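Local atomic coordinates of hypothetical protein Atu2144 (Agrobacterium tumefaciens, PDB entry 2ODF), a protein that is of unknown function but probably, like its N-formylglutamate amidohydrolase family, hydrolyses N-formylglutamate to glutamate and formate. Residues R133-I138 with R211-P216; H74-Y79 with A139-A144; R91-P96 with A125-F130. One frame throughout, in Å; residues are numbered along the deposited sequence.

Contact 1 of 3, residues R133-I138 with R211-P216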
loop_
_atom_site.group_PDB
_atom_site.type_symbol
_atom_site.label_atom_id
_atom_site.label_comp_id
_atom_site.label_asym_id
_atom_site.label_seq_id
_atom_site.Cartn_x
_atom_site.Cartn_y
_atom_site.Cartn_z
ATOM N N ARG A 133 9.328 1.071 -8.494
ATOM C CA ARG A 133 10.263 1.480 -9.503
ATOM C C ARG A 133 11.680 1.197 -9.035
ATOM O O ARG A 133 12.461 0.753 -9.765
ATOM C CB ARG A 133 10.119 2.951 -9.800
ATOM C CG ARG A 133 10.952 3.413 -10.922
ATOM C CD ARG A 133 10.508 2.831 -12.206
ATOM N NE ARG A 133 11.097 3.545 -13.302
ATOM C CZ ARG A 133 10.624 4.677 -13.790
ATOM N NH1 ARG A 133 9.544 5.205 -13.289
ATOM N NH2 ARG A 133 11.222 5.268 -14.792
ATOM N N VAL A 134 11.969 1.477 -7.781
ATOM C CA VAL A 134 13.257 1.176 -7.211
ATOM C C VAL A 134 13.497 -0.321 -7.336
ATOM O O VAL A 134 14.471 -0.750 -7.829
ATOM C CB VAL A 134 13.322 1.637 -5.779
ATOM C CG1 VAL A 134 14.547 1.165 -5.123
ATOM C CG2 VAL A 134 13.142 3.141 -5.680
ATOM N N SER A 135 12.534 -1.109 -6.932
ATOM C CA SER A 135 12.632 -2.536 -7.047
ATOM C C SER A 135 12.836 -3.044 -8.496
ATOM O O SER A 135 13.549 -3.967 -8.746
ATOM C CB SER A 135 11.395 -3.170 -6.432
ATOM O OG SER A 135 11.417 -3.037 -5.056
ATOM N N GLU A 136 12.155 -2.429 -9.426
ATOM C CA GLU A 136 12.242 -2.835 -10.837
ATOM C C GLU A 136 13.659 -2.600 -11.389
ATOM O O GLU A 136 14.225 -3.464 -12.074
ATOM C CB GLU A 136 11.176 -2.108 -11.659
ATOM C CG GLU A 136 11.136 -2.506 -13.135
ATOM C CD GLU A 136 10.015 -1.783 -13.895
ATOM O OE1 GLU A 136 9.274 -0.971 -13.244
ATOM O OE2 GLU A 136 9.853 -2.074 -15.113
ATOM N N ILE A 137 14.232 -1.452 -11.034
ATOM C CA ILE A 137 15.580 -1.079 -11.434
ATOM C C ILE A 137 16.605 -2.040 -10.817
ATOM O O ILE A 137 17.514 -2.533 -11.499
ATOM C CB ILE A 137 15.879 0.395 -11.052
ATOM C CG1 ILE A 137 15.066 1.340 -11.973
ATOM C CG2 ILE A 137 17.384 0.682 -11.188
ATOM C CD1 ILE A 137 14.988 2.788 -11.553
ATOM N N ILE A 138 16.484 -2.292 -9.527
ATOM C CA ILE A 138 17.377 -3.251 -8.865
ATOM C C ILE A 138 17.290 -4.659 -9.489
ATOM O O ILE A 138 18.338 -5.279 -9.753
ATOM C CB ILE A 138 17.159 -3.291 -7.373
ATOM C CG1 ILE A 138 17.600 -1.971 -6.744
ATOM C CG2 ILE A 138 17.930 -4.512 -6.725
ATOM C CD1 ILE A 138 17.241 -1.843 -5.248
ATOM N N ARG A 211 15.601 -1.321 4.382
ATOM C CA ARG A 211 14.920 -2.578 4.714
ATOM C C ARG A 211 14.160 -3.168 3.523
ATOM O O ARG A 211 14.137 -4.391 3.372
ATOM C CB ARG A 211 13.988 -2.438 5.920
ATOM C CG ARG A 211 14.702 -2.164 7.227
ATOM C CD ARG A 211 13.777 -2.060 8.419
ATOM N NE ARG A 211 14.580 -1.882 9.628
ATOM C CZ ARG A 211 14.085 -1.610 10.825
ATOM N NH1 ARG A 211 12.771 -1.517 11.007
ATOM N NH2 ARG A 211 14.918 -1.444 11.848
ATOM N N LEU A 212 13.555 -2.325 2.680
ATOM C CA LEU A 212 12.821 -2.808 1.504
ATOM C C LEU A 212 13.700 -3.281 0.360
ATOM O O LEU A 212 13.366 -4.255 -0.316
ATOM C CB LEU A 212 11.890 -1.721 0.957
ATOM C CG LEU A 212 10.686 -1.263 1.797
ATOM C CD1 LEU A 212 9.763 -0.408 0.927
ATOM C CD2 LEU A 212 9.949 -2.456 2.418
ATOM N N HIS A 213 14.809 -2.596 0.122
ATOM C CA HIS A 213 15.548 -2.750 -1.138
ATOM C C HIS A 213 16.975 -3.282 -1.035
ATOM O O HIS A 213 17.436 -3.923 -1.973
ATOM C CB HIS A 213 15.591 -1.405 -1.871
ATOM C CG HIS A 213 14.232 -0.845 -2.178
ATOM N ND1 HIS A 213 13.369 -1.452 -3.063
ATOM C CD2 HIS A 213 13.599 0.270 -1.735
ATOM C CE1 HIS A 213 12.256 -0.736 -3.145
ATOM N NE2 HIS A 213 12.360 0.301 -2.333
ATOM N N ALA A 214 17.699 -2.938 0.031
ATOM C CA ALA A 214 19.098 -3.337 0.178
ATOM C C ALA A 214 19.240 -4.664 0.925
ATOM O O ALA A 214 19.880 -5.608 0.447
ATOM C CB ALA A 214 19.863 -2.268 0.894
ATOM N N LEU A 215 18.642 -4.736 2.098
ATOM C CA LEU A 215 18.876 -5.882 2.994
ATOM C C LEU A 215 18.386 -7.223 2.400
ATOM O O LEU A 215 19.086 -8.236 2.494
ATOM C CB LEU A 215 18.240 -5.614 4.358
ATOM C CG LEU A 215 18.651 -4.346 5.136
ATOM C CD1 LEU A 215 18.056 -4.380 6.545
ATOM C CD2 LEU A 215 20.182 -4.133 5.135
ATOM N N PRO A 216 17.193 -7.236 1.770
ATOM C CA PRO A 216 16.693 -8.528 1.277
ATOM C C PRO A 216 17.539 -9.139 0.176
ATOM O O PRO A 216 17.444 -10.334 -0.044
ATOM C CB PRO A 216 15.263 -8.209 0.780
ATOM C CG PRO A 216 14.940 -6.846 1.300
ATOM C CD PRO A 216 16.249 -6.143 1.492
#
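The imidazole ring of His213 lies between two aliphatic groups. Val134 CG1 sits over the centre of one face, 3.4 Å from the ring centroid and only 3° off the ring normal, which makes a CH-pi contact. The opposite face carries Leu212 CB from its own segment, shifted toward the rim. At the edge, in the ring plane, is Ser135 OG, 3.1 Å from His213 CE1. Ile138 meets the same residue at its CB, with Ile138 CD1 3.8 Å from His213 CB.

Val134 has CG1 anti to the backbone N (chi1 172°), and this branch is the one that meets the ring. The Val134 and His213 side chains cross at about a right angle.

The NE2 end of the ring is bonded outside the two segments, to ND1 of His131 on helix 116-143, and the two imidazoles meet with their planes about 20° apart. Ser135 OG is hydrogen-bonded to the carbonyl O of His131, one turn earlier. The ring is thus fixed by a bond at one nitrogen and by packing on both faces.

The contact is buried, though Ser135 is partly exposed. It joins the later part of helix 116-143 to helix 208-213. Ile138 also packs on Leu28 of strand 27-31 and on Leu219, just before strand 220-227, so helix 116-143 rests against the central mixed sheet.

Contact 2 of 3, residues H74-Y79 with A139-A144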
loop_
_atom_site.group_PDB
_atom_site.type_symbol
_atom_site.label_atom_id
_atom_site.label_comp_id
_atom_site.label_asym_id
_atom_site.label_seq_id
_atom_site.Cartn_x
_atom_site.Cartn_y
_atom_site.Cartn_z
ATOM N N HIS A 74 28.156 8.671 -11.969
ATOM C CA HIS A 74 27.477 8.129 -13.162
ATOM C C HIS A 74 26.409 7.156 -12.696
ATOM O O HIS A 74 26.375 5.978 -13.060
ATOM C CB HIS A 74 28.481 7.519 -14.127
ATOM C CG HIS A 74 29.618 8.440 -14.411
ATOM N ND1 HIS A 74 29.488 9.534 -15.240
ATOM C CD2 HIS A 74 30.867 8.503 -13.893
ATOM C CE1 HIS A 74 30.631 10.197 -15.268
ATOM N NE2 HIS A 74 31.483 9.595 -14.457
ATOM N N ALA A 75 25.529 7.684 -11.865
ATOM C CA ALA A 75 24.597 6.850 -11.110
ATOM C C ALA A 75 23.146 7.285 -11.329
ATOM O O ALA A 75 22.802 8.455 -11.203
ATOM C CB ALA A 75 24.932 6.901 -9.671
ATOM N N THR A 76 22.304 6.311 -11.628
ATOM C CA THR A 76 20.867 6.496 -11.655
ATOM C C THR A 76 20.346 7.081 -10.329
ATOM O O THR A 76 20.814 6.741 -9.226
ATOM C CB THR A 76 20.187 5.159 -11.937
ATOM O OG1 THR A 76 20.636 4.673 -13.202
ATOM C CG2 THR A 76 18.653 5.280 -11.918
ATOM N N LEU A 77 19.369 7.968 -10.468
ATOM C CA LEU A 77 18.733 8.629 -9.334
ATOM C C LEU A 77 17.238 8.445 -9.462
ATOM O O LEU A 77 16.672 8.814 -10.481
ATOM C CB LEU A 77 19.049 10.111 -9.295
ATOM C CG LEU A 77 18.264 11.029 -8.357
ATOM C CD1 LEU A 77 18.388 10.586 -6.908
ATOM C CD2 LEU A 77 18.760 12.462 -8.547
ATOM N N VAL A 78 16.633 7.865 -8.437
ATOM C CA VAL A 78 15.182 7.722 -8.325
ATOM C C VAL A 78 14.718 8.616 -7.204
ATOM O O VAL A 78 15.239 8.543 -6.087
ATOM C CB VAL A 78 14.750 6.294 -8.017
ATOM C CG1 VAL A 78 13.198 6.197 -7.980
ATOM C CG2 VAL A 78 15.334 5.338 -9.035
ATOM N N TYR A 79 13.737 9.465 -7.503
ATOM C CA TYR A 79 13.277 10.430 -6.531
ATOM C C TYR A 79 11.746 10.590 -6.594
ATOM O O TYR A 79 11.099 10.319 -7.619
ATOM C CB TYR A 79 14.023 11.752 -6.660
ATOM C CG TYR A 79 13.737 12.550 -7.911
ATOM C CD1 TYR A 79 14.384 12.251 -9.115
ATOM C CD2 TYR A 79 12.854 13.610 -7.894
ATOM C CE1 TYR A 79 14.136 12.976 -10.265
ATOM C CE2 TYR A 79 12.608 14.359 -9.061
ATOM C CZ TYR A 79 13.249 14.025 -10.237
ATOM O OH TYR A 79 13.009 14.742 -11.407
ATOM N N ALA A 139 16.073 -5.154 -9.745
ATOM C CA ALA A 139 15.901 -6.462 -10.373
ATOM C C ALA A 139 16.597 -6.488 -11.742
ATOM O O ALA A 139 17.278 -7.436 -12.094
ATOM C CB ALA A 139 14.426 -6.791 -10.522
ATOM N N GLU A 140 16.433 -5.421 -12.503
ATOM C CA GLU A 140 16.999 -5.342 -13.820
ATOM C C GLU A 140 18.543 -5.370 -13.736
ATOM O O GLU A 140 19.212 -6.148 -14.443
ATOM C CB GLU A 140 16.486 -4.082 -14.501
ATOM C CG GLU A 140 16.762 -4.025 -15.949
ATOM C CD GLU A 140 16.152 -2.801 -16.596
ATOM O OE1 GLU A 140 16.417 -1.655 -16.111
ATOM O OE2 GLU A 140 15.407 -3.002 -17.593
ATOM N N ARG A 141 19.106 -4.544 -12.860
ATOM C CA ARG A 141 20.569 -4.553 -12.633
ATOM C C ARG A 141 21.066 -5.970 -12.273
ATOM O O ARG A 141 22.086 -6.467 -12.788
ATOM C CB ARG A 141 20.938 -3.551 -11.535
ATOM C CG ARG A 141 20.737 -2.068 -11.870
ATOM C CD ARG A 141 21.609 -1.554 -12.988
ATOM N NE ARG A 141 21.085 -0.298 -13.559
ATOM C CZ ARG A 141 21.249 0.906 -13.026
ATOM N NH1 ARG A 141 21.919 1.058 -11.899
ATOM N NH2 ARG A 141 20.736 1.977 -13.618
ATOM N N GLN A 142 20.339 -6.645 -11.399
ATOM C CA GLN A 142 20.784 -7.954 -10.948
ATOM C C GLN A 142 20.744 -8.971 -12.084
ATOM O O GLN A 142 21.612 -9.858 -12.167
ATOM C CB GLN A 142 19.993 -8.421 -9.733
ATOM C CG GLN A 142 20.104 -7.419 -8.574
ATOM C CD GLN A 142 20.175 -8.024 -7.200
ATOM O OE1 GLN A 142 19.204 -7.967 -6.450
ATOM N NE2 GLN A 142 21.346 -8.567 -6.835
ATOM N N ALA A 143 19.762 -8.810 -12.971
ATOM C CA ALA A 143 19.625 -9.663 -14.147
ATOM C C ALA A 143 20.792 -9.498 -15.152
ATOM O O ALA A 143 21.095 -10.419 -15.908
ATOM C CB ALA A 143 18.267 -9.384 -14.833
ATOM N N ALA A 144 21.422 -8.325 -15.161
ATOM C CA ALA A 144 22.570 -8.048 -15.996
ATOM C C ALA A 144 23.877 -8.349 -15.262
ATOM O O ALA A 144 24.963 -8.040 -15.771
ATOM C CB ALA A 144 22.554 -6.572 -16.456
HETATM O O HOH W 1 23.486 3.632 -11.373
#
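Thr76 OG1 is gripped from more than one direction. Arg141 NH2 donates a hydrogen bond to it at 2.7 Å, with an N-H...O angle of 152°. The hydroxyl is also hydrogen-bonded to the backbone carbonyl O of Asn20 and, weakly, to that of Ala21. The carbonyl O of Ala21 takes a weak bond from Arg141 NH2 as well.

The oxygen lies at the edge of the Arg141 guanidinium, exactly in its plane. A water forms a second bridge. It accepts from the backbone N of Thr76 at 2.9 Å and from Arg141 NH1 at 3.1 Å. Both terminal nitrogens of the arginine therefore turn to the same residue, one directly and one through water, and this should limit rotation of the guanidinium.

The Arg141 chain bends at chi2 (-64°) and then runs out from helix 116-143 to Thr76. Thr76 is backbone-bonded to Leu29 of strand 27-31.

Both touching residues are buried, and the contact between them is polar. The positive charge of Arg141 meets neutral oxygens here, so it is probably stabilised by dipoles of hydroxyl, carbonyl and water rather than by a carboxylate of these two segments.

Contact 3 of 3, residues R91-P96 with A125-F130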
loop_
_atom_site.group_PDB
_atom_site.type_symbol
_atom_site.label_atom_id
_atom_site.label_comp_id
_atom_site.label_asym_id
_atom_site.label_seq_id
_atom_site.Cartn_x
_atom_site.Cartn_y
_atom_site.Cartn_z
ATOM N N ARG A 91 8.508 5.518 5.000
ATOM C CA ARG A 91 7.703 4.914 6.071
ATOM C C ARG A 91 6.673 3.932 5.487
ATOM O O ARG A 91 6.092 4.219 4.447
ATOM C CB ARG A 91 6.933 5.977 6.823
ATOM C CG ARG A 91 7.811 6.962 7.579
ATOM C CD ARG A 91 8.582 6.353 8.733
ATOM N NE ARG A 91 9.272 7.448 9.397
ATOM C CZ ARG A 91 9.580 7.530 10.685
ATOM N NH1 ARG A 91 9.275 6.582 11.563
ATOM N NH2 ARG A 91 10.200 8.631 11.103
ATOM N N PRO A 92 6.447 2.786 6.149
ATOM C CA PRO A 92 5.387 1.899 5.706
ATOM C C PRO A 92 4.009 2.461 6.102
ATOM O O PRO A 92 3.921 3.295 7.027
ATOM C CB PRO A 92 5.709 0.592 6.451
ATOM C CG PRO A 92 6.395 1.030 7.677
ATOM C CD PRO A 92 7.168 2.232 7.304
ATOM N N PRO A 93 2.942 2.050 5.396
ATOM C CA PRO A 93 1.648 2.633 5.644
ATOM C C PRO A 93 1.068 2.364 7.035
ATOM O O PRO A 93 0.185 3.100 7.446
ATOM C CB PRO A 93 0.763 2.053 4.530
ATOM C CG PRO A 93 1.449 0.931 3.993
ATOM C CD PRO A 93 2.914 1.097 4.275
ATOM N N GLU A 94 1.600 1.361 7.739
ATOM C CA GLU A 94 1.256 1.050 9.133
ATOM C C GLU A 94 1.820 2.090 10.117
ATOM O O GLU A 94 1.291 2.254 11.216
ATOM C CB GLU A 94 1.703 -0.398 9.512
ATOM C CG GLU A 94 2.897 -1.095 8.652
ATOM C CD GLU A 94 2.539 -1.537 7.199
ATOM O OE1 GLU A 94 2.744 -0.692 6.340
ATOM O OE2 GLU A 94 2.099 -2.696 6.852
ATOM N N SER A 95 2.882 2.804 9.737
ATOM C CA SER A 95 3.493 3.788 10.638
ATOM C C SER A 95 2.682 5.079 10.731
ATOM O O SER A 95 2.224 5.587 9.713
ATOM C CB SER A 95 4.900 4.152 10.137
ATOM O OG SER A 95 5.419 5.262 10.862
ATOM N N PRO A 96 2.540 5.645 11.950
ATOM C CA PRO A 96 1.900 6.957 12.064
ATOM C C PRO A 96 2.630 8.073 11.343
ATOM O O PRO A 96 2.036 9.111 11.048
ATOM C CB PRO A 96 1.917 7.229 13.575
ATOM C CG PRO A 96 2.026 5.943 14.199
ATOM C CD PRO A 96 2.866 5.097 13.278
ATOM N N ALA A 125 -0.816 5.769 -4.962
ATOM C CA ALA A 125 -0.391 6.786 -5.930
ATOM C C ALA A 125 1.051 7.226 -5.716
ATOM O O ALA A 125 1.743 7.534 -6.689
ATOM C CB ALA A 125 -1.297 7.986 -5.857
ATOM N N LEU A 126 1.485 7.263 -4.448
ATOM C CA LEU A 126 2.804 7.761 -4.086
ATOM C C LEU A 126 3.756 6.691 -3.616
ATOM O O LEU A 126 4.849 6.635 -4.122
ATOM C CB LEU A 126 2.712 8.846 -3.025
ATOM C CG LEU A 126 2.033 10.149 -3.485
ATOM C CD1 LEU A 126 1.839 11.046 -2.266
ATOM C CD2 LEU A 126 2.794 10.879 -4.647
ATOM N N TYR A 127 3.340 5.836 -2.672
ATOM C CA TYR A 127 4.267 4.949 -1.982
ATOM C C TYR A 127 4.599 3.719 -2.806
ATOM O O TYR A 127 5.784 3.406 -3.022
ATOM C CB TYR A 127 3.673 4.577 -0.605
ATOM C CG TYR A 127 4.397 3.517 0.179
ATOM C CD1 TYR A 127 5.605 3.776 0.823
ATOM C CD2 TYR A 127 3.835 2.246 0.329
ATOM C CE1 TYR A 127 6.236 2.776 1.593
ATOM C CE2 TYR A 127 4.439 1.285 1.093
ATOM C CZ TYR A 127 5.629 1.529 1.709
ATOM O OH TYR A 127 6.193 0.498 2.435
ATOM N N VAL A 128 3.569 3.048 -3.319
ATOM C CA VAL A 128 3.797 1.805 -4.051
ATOM C C VAL A 128 4.533 2.068 -5.383
ATOM O O VAL A 128 5.472 1.347 -5.696
ATOM C CB VAL A 128 2.514 0.894 -4.139
ATOM C CG1 VAL A 128 2.767 -0.319 -5.068
ATOM C CG2 VAL A 128 2.108 0.390 -2.716
ATOM N N PRO A 129 4.122 3.071 -6.184
ATOM C CA PRO A 129 4.862 3.358 -7.413
ATOM C C PRO A 129 6.340 3.663 -7.177
ATOM O O PRO A 129 7.180 3.126 -7.898
ATOM C CB PRO A 129 4.108 4.580 -8.025
ATOM C CG PRO A 129 2.727 4.424 -7.502
ATOM C CD PRO A 129 2.899 3.904 -6.100
ATOM N N PHE A 130 6.655 4.421 -6.133
ATOM C CA PHE A 130 8.013 4.778 -5.811
ATOM C C PHE A 130 8.869 3.525 -5.536
ATOM O O PHE A 130 9.886 3.304 -6.202
ATOM C CB PHE A 130 8.052 5.780 -4.646
ATOM C CG PHE A 130 9.437 6.200 -4.262
ATOM C CD1 PHE A 130 10.137 7.121 -5.038
ATOM C CD2 PHE A 130 10.054 5.663 -3.138
ATOM C CE1 PHE A 130 11.441 7.468 -4.691
ATOM C CE2 PHE A 130 11.352 6.004 -2.805
ATOM C CZ PHE A 130 12.040 6.898 -3.583
#
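Tyr127 reaches from helix 116-143 into the loop at Arg91, Pro92 and Pro93. Its CG is anti to the backbone N (chi1 172°), which carries the ring away from the helix and toward the loop. Together with chi2 at 74°, this turns one side of the ring to the loop. Arg91 O, Pro92 CA and Pro93 CD all lie on that side of the ring plane, and each approaches obliquely.

Tyr127 CE1 lies 3.2 Å from the carbonyl O of Arg91, and Tyr127 CD1 is 3.7 Å from the same oxygen. On the other flank Tyr127 CE2 packs on Pro93 CD at 3.5 Å. The Pro93 and Tyr127 side chains cross at about a right angle. The CD corner of the proline ring does most of the touching, since Pro93 CG stays 4.2 Å from Tyr127 CE2. Pro92 meets the hydroxyl end, with its CA 3.6 Å from Tyr127 OH. Its ring points away from the helix overall, yet Pro92 CB still comes to 4.0 Å from Tyr127 OH. Arg91 takes part through its backbone, since its side chain starts off away from the helix.

The hydroxyl of Tyr127 is hydrogen-bonded to His208 NE2 on helix 208-213, so the phenol is held at its polar end as well as packed along its ring. In the second subunit, Phe120 meets the Tyr127 ring and Pro93 packs on its own counterpart.

The loop folds as a type I beta turn from Pro92 to Ser95, closed by the bond from Ser95 N to Pro92 O at 2.9 Å. The whole is a helix-borne aromatic side chain packed on the first two residues of a type I turn and on the carbonyl just before it, at the interface between the two subunits.

Overall arrangement
All three contacts use helix 116-143, at successive places along it. Contact 3 uses the earliest part, contact 1 the next and contact 2 the C-terminal end. Contacts 1 and 2 are buried and lie near the central sheet, and they meet through Val134 and Ile137 on Val78. Contact 3 is only partly buried and faces the second subunit, which also reaches contact 1 but not contact 2. Contacts 1 and 3 each centre on one ring, imidazole or phenol, gripped mainly by packing, with one polar atom of each bonded outside the segments. Contact 2 is the polar one, built on a direct bond and a water bridge between helix 116-143 and segment 74-79.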